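Local coordinates for protein possible flavin reductase (Haemophilus somnus 129PT, PDB 2R0X) that probably binds FMN and reduces flavins with NADPH, on a split-barrel fold, at residues 45-59 with 125-137. Numbering follows the deposited sequence. Where two conformers were deposited one is given.
Sequences PPTLLVCINSNARAY and HVGTHDILICKIV. With SO4 (sulfate ion), chain H; ACT (acetate ion), chain B; EDO (1,2-ethanediol), chain J.
Two neighbouring antiparallel strands of the split barrel, 46-53 and 129-137, zip together from Pro46 to Asn53, the second entering through the type II' hairpin turn Val126-His129. Leu48, Val50 and Ile52 form hydrogen-bonded pairs with Cys134, Leu132 and Asp130, each pair joined by two backbone bonds; Ile136 N to Pro46 O and Ser54 N to Thr128 O extend the ladder at its ends. The side chains of these three pairs share one face of the sheet, where strand 67-72 packs on Leu48, Val50, Leu132 and Cys134. There one conformer of Leu48 places CD1 3.6 Å from Cys134 CB, and Ile52 CG2 meets Leu132 CD1 at 3.9 Å. On the other face CB of one Leu49 conformer rests against Ile131 CG2 (3.9 Å), while Ile131 also packs on Ile133 of the second subunit.

At the end of the ladder, in the non-hydrogen-bonded pair Asn53-His129, Asn53 CA sits over one face of the imidazole, 3.9 Å from its centroid. An acetate, probably from the crystallisation liquor, bridges the pair, taking bonds from His129 NE2 and Asn53 ND2. With CG anti to the backbone N (chi1 -169°), Asn53 OD1 is placed to accept from Asn55 N in an Asx turn.

Tyr59, at the start of helix 59-65, reaches back to Asp130, its ring plane turned 71° from the carboxylate. Its OH approaches Asp130 OD2 at an unusually short 2.4 Å; the proton's position is doubtful. A water lies 2.7 Å from Asp130 OD1 and close to Gly127 O. OD1 also accepts the nearly straight bond from His125 ND1 (2.8 Å, 172°), which arrives from above the carboxylate plane.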
ATOM      1  N   PRO A  45      17.627   1.627   4.200  1.00 13.89           N
ATOM      2  CA  PRO A  45      17.095   1.737   5.555  1.00 11.77           C
ATOM      3  C   PRO A  45      15.571   1.705   5.506  1.00  9.78           C
ATOM      4  O   PRO A  45      15.000   1.766   4.456  1.00  9.93           O
ATOM      5  CB  PRO A  45      17.581   3.111   5.963  1.00 13.58           C
ATOM      6  CG  PRO A  45      17.514   3.894   4.718  1.00 15.17           C
ATOM      7  CD  PRO A  45      17.866   2.959   3.631  1.00 14.32           C
ATOM      8  N   PRO A  46      14.924   1.609   6.674  1.00  8.45           N
ATOM      9  CA  PRO A  46      13.480   1.653   6.708  1.00  8.14           C
ATOM     10  C   PRO A  46      12.920   2.837   5.931  1.00  7.44           C
ATOM     11  O   PRO A  46      13.273   3.996   6.173  1.00  8.23           O
ATOM     12  CB  PRO A  46      13.180   1.734   8.209  1.00  9.35           C
ATOM     13  CG  PRO A  46      14.262   0.919   8.814  1.00  9.43           C
ATOM     14  CD  PRO A  46      15.479   1.347   8.023  1.00  9.97           C
ATOM     15  N   THR A  47      12.061   2.514   4.986  1.00  7.15           N
ATOM     16  CA  THR A  47      11.526   3.435   4.025  1.00  7.39           C
ATOM     17  C   THR A  47      10.083   3.080   3.685  1.00  6.44           C
ATOM     18  O   THR A  47       9.770   1.903   3.472  1.00  8.47           O
ATOM     19  CB  THR A  47      12.352   3.390   2.709  1.00  8.87           C
ATOM     20  OG1 THR A  47      13.707   3.682   3.009  1.00 10.73           O
ATOM     21  CG2 THR A  47      11.913   4.440   1.655  1.00 10.56           C
ATOM     22  N   LEU A  48       9.254   4.077   3.490  0.50  6.77           N
ATOM     23  CA  LEU A  48       7.909   3.831   3.043  0.50  6.19           C
ATOM     24  C   LEU A  48       7.682   4.769   1.873  0.50  5.47           C
ATOM     25  O   LEU A  48       8.472   5.683   1.608  0.50  5.95           O
ATOM     26  CB  LEU A  48       6.945   4.019   4.224  0.50  6.43           C
ATOM     27  CG  LEU A  48       6.888   5.384   4.909  0.50  6.76           C
ATOM     28  CD1 LEU A  48       6.151   6.380   4.063  0.50  6.65           C
ATOM     29  CD2 LEU A  48       6.259   5.287   6.282  0.50  6.67           C
ATOM     30  N   LEU A  49       6.587   4.515   1.170  0.50  5.75           N
ATOM     31  CA  LEU A  49       6.116   5.455   0.173  0.50  5.13           C
ATOM     32  C   LEU A  49       4.719   5.887   0.459  0.50  4.77           C
ATOM     33  O   LEU A  49       3.951   5.195   1.134  0.50  6.11           O
ATOM     34  CB  LEU A  49       6.223   4.877  -1.244  0.50  4.45           C
ATOM     35  CG  LEU A  49       5.334   3.668  -1.603  0.50  6.33           C
ATOM     36  CD1 LEU A  49       3.909   4.072  -1.939  0.50  5.98           C
ATOM     37  CD2 LEU A  49       5.908   2.838  -2.811  0.50  7.43           C
ATOM     38  N   VAL A  50       4.433   7.090  -0.020  1.00  5.88           N
ATOM     39  CA  VAL A  50       3.138   7.707   0.081  1.00  6.48           C
ATOM     40  C   VAL A  50       2.802   8.232  -1.307  1.00  6.79           C
ATOM     41  O   VAL A  50       3.603   8.958  -1.896  1.00  7.48           O
ATOM     42  CB  VAL A  50       3.157   8.905   1.063  1.00  7.78           C
ATOM     43  CG1 VAL A  50       1.774   9.592   1.075  1.00 10.19           C
ATOM     44  CG2 VAL A  50       3.569   8.439   2.461  1.00  8.80           C
ATOM     45  N   CYS A  51       1.625   7.889  -1.829  1.00  6.66           N
ATOM     46  CA  CYS A  51       1.162   8.457  -3.088  1.00  7.90           C
ATOM     47  C   CYS A  51       0.314   9.714  -2.789  1.00  8.41           C
ATOM     48  O   CYS A  51      -0.453   9.740  -1.827  1.00 12.56           O
ATOM     49  CB  CYS A  51       0.406   7.450  -3.928  1.00  9.12           C
ATOM     50  SG  CYS A  51       1.312   6.001  -4.349  1.00  9.76           S
ATOM     51  N   ILE A  52       0.501  10.757  -3.579  1.00  7.71           N
ATOM     52  CA  ILE A  52      -0.133  12.044  -3.348  1.00  8.06           C
ATOM     53  C   ILE A  52      -0.608  12.544  -4.705  1.00  7.95           C
ATOM     54  O   ILE A  52       0.080  12.402  -5.732  1.00  8.39           O
ATOM     55  CB  ILE A  52       0.803  13.058  -2.633  1.00  9.30           C
ATOM     56  CG1 ILE A  52       0.027  14.293  -2.157  1.00  9.65           C
ATOM     57  CG2 ILE A  52       2.007  13.372  -3.492  1.00  9.53           C
ATOM     58  CD1 ILE A  52       0.854  15.204  -1.239  1.00 11.06           C
ATOM     59  N   ASN A  53      -1.791  13.162  -4.701  1.00  9.33           N
ATOM     60  CA  ASN A  53      -2.303  13.823  -5.883  1.00  9.02           C
ATOM     61  C   ASN A  53      -1.539  15.132  -6.065  1.00  9.41           C
ATOM     62  O   ASN A  53      -1.564  15.995  -5.185  1.00  9.73           O
ATOM     63  CB  ASN A  53      -3.823  14.058  -5.787  1.00  9.97           C
ATOM     64  CG  ASN A  53      -4.412  14.510  -7.123  1.00 11.03           C
ATOM     65  OD1 ASN A  53      -3.905  15.413  -7.754  1.00 12.60           O
ATOM     66  ND2 ASN A  53      -5.496  13.855  -7.549  1.00 14.44           N
ATOM     67  N   SER A  54      -0.851  15.282  -7.190  1.00  9.19           N
ATOM     68  CA  SER A  54      -0.015  16.462  -7.392  1.00  9.60           C
ATOM     69  C   SER A  54      -0.791  17.730  -7.677  1.00 11.29           C
ATOM     70  O   SER A  54      -0.214  18.802  -7.754  1.00 14.52           O
ATOM     71  CB  SER A  54       1.056  16.251  -8.430  1.00 11.46           C
ATOM     72  OG  SER A  54       0.452  16.004  -9.652  1.00 14.16           O
ATOM     73  N   ASN A  55      -2.100  17.604  -7.772  1.00 10.15           N
ATOM     74  CA  ASN A  55      -2.986  18.728  -7.948  1.00 11.75           C
ATOM     75  C   ASN A  55      -3.690  19.123  -6.662  1.00 11.97           C
ATOM     76  O   ASN A  55      -4.450  20.090  -6.661  1.00 13.53           O
ATOM     77  CB  ASN A  55      -4.034  18.391  -9.014  1.00 13.95           C
ATOM     78  CG  ASN A  55      -3.398  17.894 -10.293  1.00 13.98           C
ATOM     79  OD1 ASN A  55      -2.838  18.702 -11.019  1.00 16.07           O
ATOM     80  ND2 ASN A  55      -3.390  16.543 -10.528  1.00 14.60           N
ATOM     81  N   ALA A  56      -3.474  18.377  -5.582  1.00 11.62           N
ATOM     82  CA  ALA A  56      -4.158  18.613  -4.342  1.00 12.49           C
ATOM     83  C   ALA A  56      -3.646  19.865  -3.659  1.00 11.89           C
ATOM     84  O   ALA A  56      -2.478  20.202  -3.777  1.00 11.57           O
ATOM     85  CB  ALA A  56      -3.973  17.421  -3.423  1.00 12.88           C
ATOM     86  N   ARG A  57      -4.510  20.493  -2.875  1.00 10.69           N
ATOM     87  CA  ARG A  57      -4.114  21.608  -2.049  1.00 10.79           C
ATOM     88  C   ARG A  57      -2.891  21.267  -1.214  1.00 11.25           C
ATOM     89  O   ARG A  57      -1.973  22.086  -1.080  1.00 12.81           O
ATOM     90  CB  ARG A  57      -5.312  21.983  -1.173  1.00 10.51           C
ATOM     91  CG  ARG A  57      -4.997  22.979  -0.109  1.00 12.17           C
ATOM     92  CD  ARG A  57      -6.242  23.391   0.632  1.00 12.68           C
ATOM     93  NE  ARG A  57      -6.842  22.252   1.323  1.00 13.55           N
ATOM     94  CZ  ARG A  57      -7.867  22.340   2.143  1.00 12.99           C
ATOM     95  NH1 ARG A  57      -8.356  23.521   2.445  1.00 16.51           N
ATOM     96  NH2 ARG A  57      -8.359  21.238   2.682  1.00 14.32           N
ATOM     97  N   ALA A  58      -2.845  20.053  -0.686  1.00 13.00           N
ATOM     98  CA  ALA A  58      -1.764  19.567   0.136  1.00 12.46           C
ATOM     99  C   ALA A  58      -0.382  19.620  -0.524  1.00 12.96           C
ATOM    100  O   ALA A  58       0.644  19.785   0.145  1.00 13.36           O
ATOM    101  CB  ALA A  58      -2.054  18.090   0.610  1.00 14.88           C
ATOM    102  N   TYR A  59      -0.348  19.371  -1.822  1.00 13.03           N
ATOM    103  CA  TYR A  59       0.854  18.906  -2.496  1.00 12.29           C
ATOM    104  C   TYR A  59       2.068  19.806  -2.327  1.00 11.43           C
ATOM    105  O   TYR A  59       3.143  19.344  -1.980  1.00 11.22           O
ATOM    106  CB  TYR A  59       0.556  18.710  -3.961  1.00 13.21           C
ATOM    107  CG  TYR A  59       1.753  18.301  -4.752  1.00 13.30           C
ATOM    108  CD1 TYR A  59       2.274  17.040  -4.676  1.00 12.31           C
ATOM    109  CD2 TYR A  59       2.281  19.155  -5.672  1.00 13.42           C
ATOM    110  CE1 TYR A  59       3.353  16.664  -5.493  1.00 13.36           C
ATOM    111  CE2 TYR A  59       3.346  18.824  -6.476  1.00 14.35           C
ATOM    112  CZ  TYR A  59       3.881  17.570  -6.396  1.00 13.24           C
ATOM    113  OH  TYR A  59       4.944  17.265  -7.230  1.00 14.67           O
ATOM    114  N   HIS A 125       7.264  11.234 -10.470  1.00  8.26           N
ATOM    115  CA  HIS A 125       6.007  11.634 -11.049  1.00  8.24           C
ATOM    116  C   HIS A 125       5.330  10.465 -11.780  1.00  8.61           C
ATOM    117  O   HIS A 125       5.949   9.819 -12.614  1.00 10.80           O
ATOM    118  CB  HIS A 125       6.219  12.779 -12.050  1.00  9.27           C
ATOM    119  CG  HIS A 125       6.904  13.978 -11.491  1.00 11.16           C
ATOM    120  ND1 HIS A 125       6.492  14.606 -10.342  1.00 12.00           N
ATOM    121  CD2 HIS A 125       7.981  14.687 -11.937  1.00 13.98           C
ATOM    122  CE1 HIS A 125       7.271  15.650 -10.097  1.00 13.65           C
ATOM    123  NE2 HIS A 125       8.175  15.730 -11.058  1.00 15.34           N
ATOM    124  N   VAL A 126       4.044  10.259 -11.482  1.00  8.21           N
ATOM    125  CA  VAL A 126       3.232   9.274 -12.166  1.00  9.05           C
ATOM    126  C   VAL A 126       1.906   9.920 -12.581  1.00  9.25           C
ATOM    127  O   VAL A 126       0.844   9.690 -11.991  1.00 10.80           O
ATOM    128  CB  VAL A 126       2.977   8.021 -11.291  1.00 10.12           C
ATOM    129  CG1 VAL A 126       2.302   6.880 -12.133  1.00 11.53           C
ATOM    130  CG2 VAL A 126       4.293   7.501 -10.716  1.00 12.25           C
ATOM    131  N   GLY A 127       1.998  10.796 -13.577  1.00 10.29           N
ATOM    132  CA  GLY A 127       0.827  11.498 -14.061  1.00 10.84           C
ATOM    133  C   GLY A 127       0.217  12.459 -13.048  1.00  8.72           C
ATOM    134  O   GLY A 127       0.868  13.394 -12.620  1.00 10.20           O
ATOM    135  N   THR A 128      -1.051  12.241 -12.712  1.00  9.41           N
ATOM    136  CA  THR A 128      -1.735  13.110 -11.758  1.00  9.69           C
ATOM    137  C   THR A 128      -1.249  12.908 -10.313  1.00  8.12           C
ATOM    138  O   THR A 128      -1.617  13.696  -9.451  1.00 10.90           O
ATOM    139  CB  THR A 128      -3.238  12.897 -11.768  1.00 11.07           C
ATOM    140  OG1 THR A 128      -3.495  11.538 -11.449  1.00 13.03           O
ATOM    141  CG2 THR A 128      -3.832  13.270 -13.124  1.00 13.16           C
ATOM    142  N   HIS A 129      -0.485  11.853 -10.055  1.00  7.82           N
ATOM    143  CA  HIS A 129       0.021  11.590  -8.718  1.00  7.26           C
ATOM    144  C   HIS A 129       1.530  11.553  -8.735  1.00  7.39           C
ATOM    145  O   HIS A 129       2.183  11.298  -9.763  1.00  9.86           O
ATOM    146  CB  HIS A 129      -0.548  10.265  -8.154  1.00  8.58           C
ATOM    147  CG  HIS A 129      -1.984  10.351  -7.819  1.00 10.34           C
ATOM    148  ND1 HIS A 129      -2.969  10.543  -8.759  1.00 11.37           N
ATOM    149  CD2 HIS A 129      -2.610  10.260  -6.631  1.00 11.12           C
ATOM    150  CE1 HIS A 129      -4.152  10.559  -8.154  1.00 13.23           C
ATOM    151  NE2 HIS A 129      -3.953  10.429  -6.861  1.00 12.92           N
ATOM    152  N   ASP A 130       2.088  11.761  -7.554  1.00  8.04           N
ATOM    153  CA  ASP A 130       3.504  11.530  -7.322  1.00  7.65           C
ATOM    154  C   ASP A 130       3.633  10.416  -6.264  1.00  7.37           C
ATOM    155  O   ASP A 130       2.757  10.207  -5.423  1.00  7.82           O
ATOM    156  CB  ASP A 130       4.221  12.760  -6.762  1.00  9.04           C
ATOM    157  CG  ASP A 130       4.572  13.817  -7.768  1.00 11.75           C
ATOM    158  OD1 ASP A 130       4.308  13.659  -8.950  1.00 11.83           O
ATOM    159  OD2 ASP A 130       5.158  14.844  -7.319  1.00 14.94           O
ATOM    160  N   ILE A 131       4.768   9.730  -6.340  1.00  6.28           N
ATOM    161  CA  ILE A 131       5.213   8.804  -5.316  1.00  7.12           C
ATOM    162  C   ILE A 131       6.290   9.518  -4.489  1.00  6.70           C
ATOM    163  O   ILE A 131       7.314   9.962  -5.021  1.00  7.81           O
ATOM    164  CB  ILE A 131       5.785   7.513  -5.882  1.00  7.88           C
ATOM    165  CG1 ILE A 131       4.787   6.850  -6.825  1.00 10.44           C
ATOM    166  CG2 ILE A 131       6.194   6.531  -4.763  1.00  9.77           C
ATOM    167  CD1 ILE A 131       5.405   5.666  -7.618  1.00 12.22           C
ATOM    168  N   LEU A 132       6.025   9.657  -3.191  1.00  6.47           N
ATOM    169  CA  LEU A 132       6.956  10.218  -2.234  1.00  6.70           C
ATOM    170  C   LEU A 132       7.691   9.058  -1.571  1.00  6.36           C
ATOM    171  O   LEU A 132       7.078   8.235  -0.917  1.00  7.35           O
ATOM    172  CB  LEU A 132       6.236  11.072  -1.205  1.00  7.50           C
ATOM    173  CG  LEU A 132       5.252  12.087  -1.682  1.00  7.31           C
ATOM    174  CD1 LEU A 132       4.520  12.795  -0.551  1.00  8.12           C
ATOM    175  CD2 LEU A 132       5.912  13.106  -2.593  1.00  9.70           C
ATOM    176  N   ILE A 133       9.007   9.005  -1.785  0.50  6.34           N
ATOM    177  CA  ILE A 133       9.875   8.004  -1.179  0.50  6.03           C
ATOM    178  C   ILE A 133      10.376   8.570   0.118  0.50  7.59           C
ATOM    179  O   ILE A 133      10.973   9.653   0.124  0.50  9.21           O
ATOM    180  CB  ILE A 133      11.092   7.688  -2.058  0.50  7.20           C
ATOM    181  CG1 ILE A 133      10.641   7.116  -3.386  0.50  9.15           C
ATOM    182  CG2 ILE A 133      11.995   6.715  -1.386  0.50  8.00           C
ATOM    183  CD1 ILE A 133       9.725   5.953  -3.266  0.50  9.82           C
ATOM    184  N   CYS A 134      10.126   7.854   1.206  1.00  7.26           N
ATOM    185  CA  CYS A 134      10.260   8.462   2.533  1.00  8.94           C
ATOM    186  C   CYS A 134      11.117   7.615   3.465  1.00  8.72           C
ATOM    187  O   CYS A 134      10.675   6.587   3.960  1.00 10.45           O
ATOM    188  CB  CYS A 134       8.861   8.605   3.136  1.00 10.31           C
ATOM    189  SG  CYS A 134       7.758   9.687   2.203  1.00 12.70           S
ATOM    190  N   LYS A 135      12.299   8.121   3.775  1.00  7.98           N
ATOM    191  CA  LYS A 135      13.168   7.490   4.739  1.00  7.94           C
ATOM    192  C   LYS A 135      12.601   7.764   6.132  1.00  6.71           C
ATOM    193  O   LYS A 135      12.379   8.912   6.500  1.00  7.55           O
ATOM    194  CB  LYS A 135      14.580   8.061   4.633  1.00  9.05           C
ATOM    195  CG  LYS A 135      15.517   7.461   5.633  1.00 10.98           C
ATOM    196  CD  LYS A 135      16.895   8.186   5.626  1.00 14.39           C
ATOM    197  CE  LYS A 135      17.760   7.708   6.711  1.00 18.53           C
ATOM    198  NZ  LYS A 135      19.047   8.474   6.589  1.00 22.34           N
ATOM    199  N   ILE A 136      12.435   6.731   6.924  1.00  7.00           N
ATOM    200  CA  ILE A 136      11.888   6.856   8.287  1.00  7.77           C
ATOM    201  C   ILE A 136      12.997   7.260   9.242  1.00  6.97           C
ATOM    202  O   ILE A 136      14.031   6.609   9.318  1.00  9.08           O
ATOM    203  CB  ILE A 136      11.216   5.556   8.758  1.00  8.43           C
ATOM    204  CG1 ILE A 136      10.067   5.200   7.785  1.00 10.18           C
ATOM    205  CG2 ILE A 136      10.734   5.680  10.181  1.00 10.74           C
ATOM    206  CD1 ILE A 136       9.686   3.762   7.879  1.00 11.09           C
ATOM    207  N   VAL A 137      12.796   8.356   9.958  1.00  7.55           N
ATOM    208  CA  VAL A 137      13.801   8.853  10.894  1.00  7.71           C
ATOM    209  C   VAL A 137      13.354   8.803  12.352  1.00  8.56           C
ATOM    210  O   VAL A 137      14.206   8.972  13.223  1.00  9.81           O
ATOM    211  CB  VAL A 137      14.310  10.246  10.522  1.00  8.69           C
ATOM    212  CG1 VAL A 137      14.985  10.200   9.123  1.00 10.45           C
ATOM    213  CG2 VAL A 137      13.193  11.280  10.547  1.00 10.01           C
TER
HETATM  214  S   SO4 H 164      -5.993  18.668   0.864  0.70 10.21           S
HETATM  215  O1  SO4 H 164      -5.419  19.839   1.523  0.70 13.12           O
HETATM  216  O2  SO4 H 164      -5.268  18.336  -0.298  0.70 12.68           O
HETATM  217  O3  SO4 H 164      -7.360  19.079   0.632  0.70 15.83           O
HETATM  218  O4  SO4 H 164      -6.043  17.554   1.816  0.70 13.88           O
HETATM  219  C   ACT B 158      -6.502  11.498  -4.760  1.00 34.01           C
HETATM  220  O   ACT B 158      -5.804  10.511  -4.441  1.00 33.38           O
HETATM  221  OXT ACT B 158      -6.939  11.526  -5.929  1.00 33.11           O
HETATM  222  CH3 ACT B 158      -6.752  12.629  -3.816  1.00 34.57           C
HETATM  223  C1  EDO J 166      11.204  18.202 -10.845  1.00 14.19           C
HETATM  224  O1  EDO J 166       9.927  17.984 -11.435  1.00 16.68           O
HETATM  225  C2  EDO J 166      11.857  16.873 -10.645  1.00 13.62           C
HETATM  226  O2  EDO J 166      11.118  16.142  -9.667  1.00 14.69           O
HETATM  227  O   HOH W   1      15.322   4.735   7.961  1.00 12.22           O
HETATM  228  O   HOH W   2       2.650  14.489 -10.921  1.00 15.86           O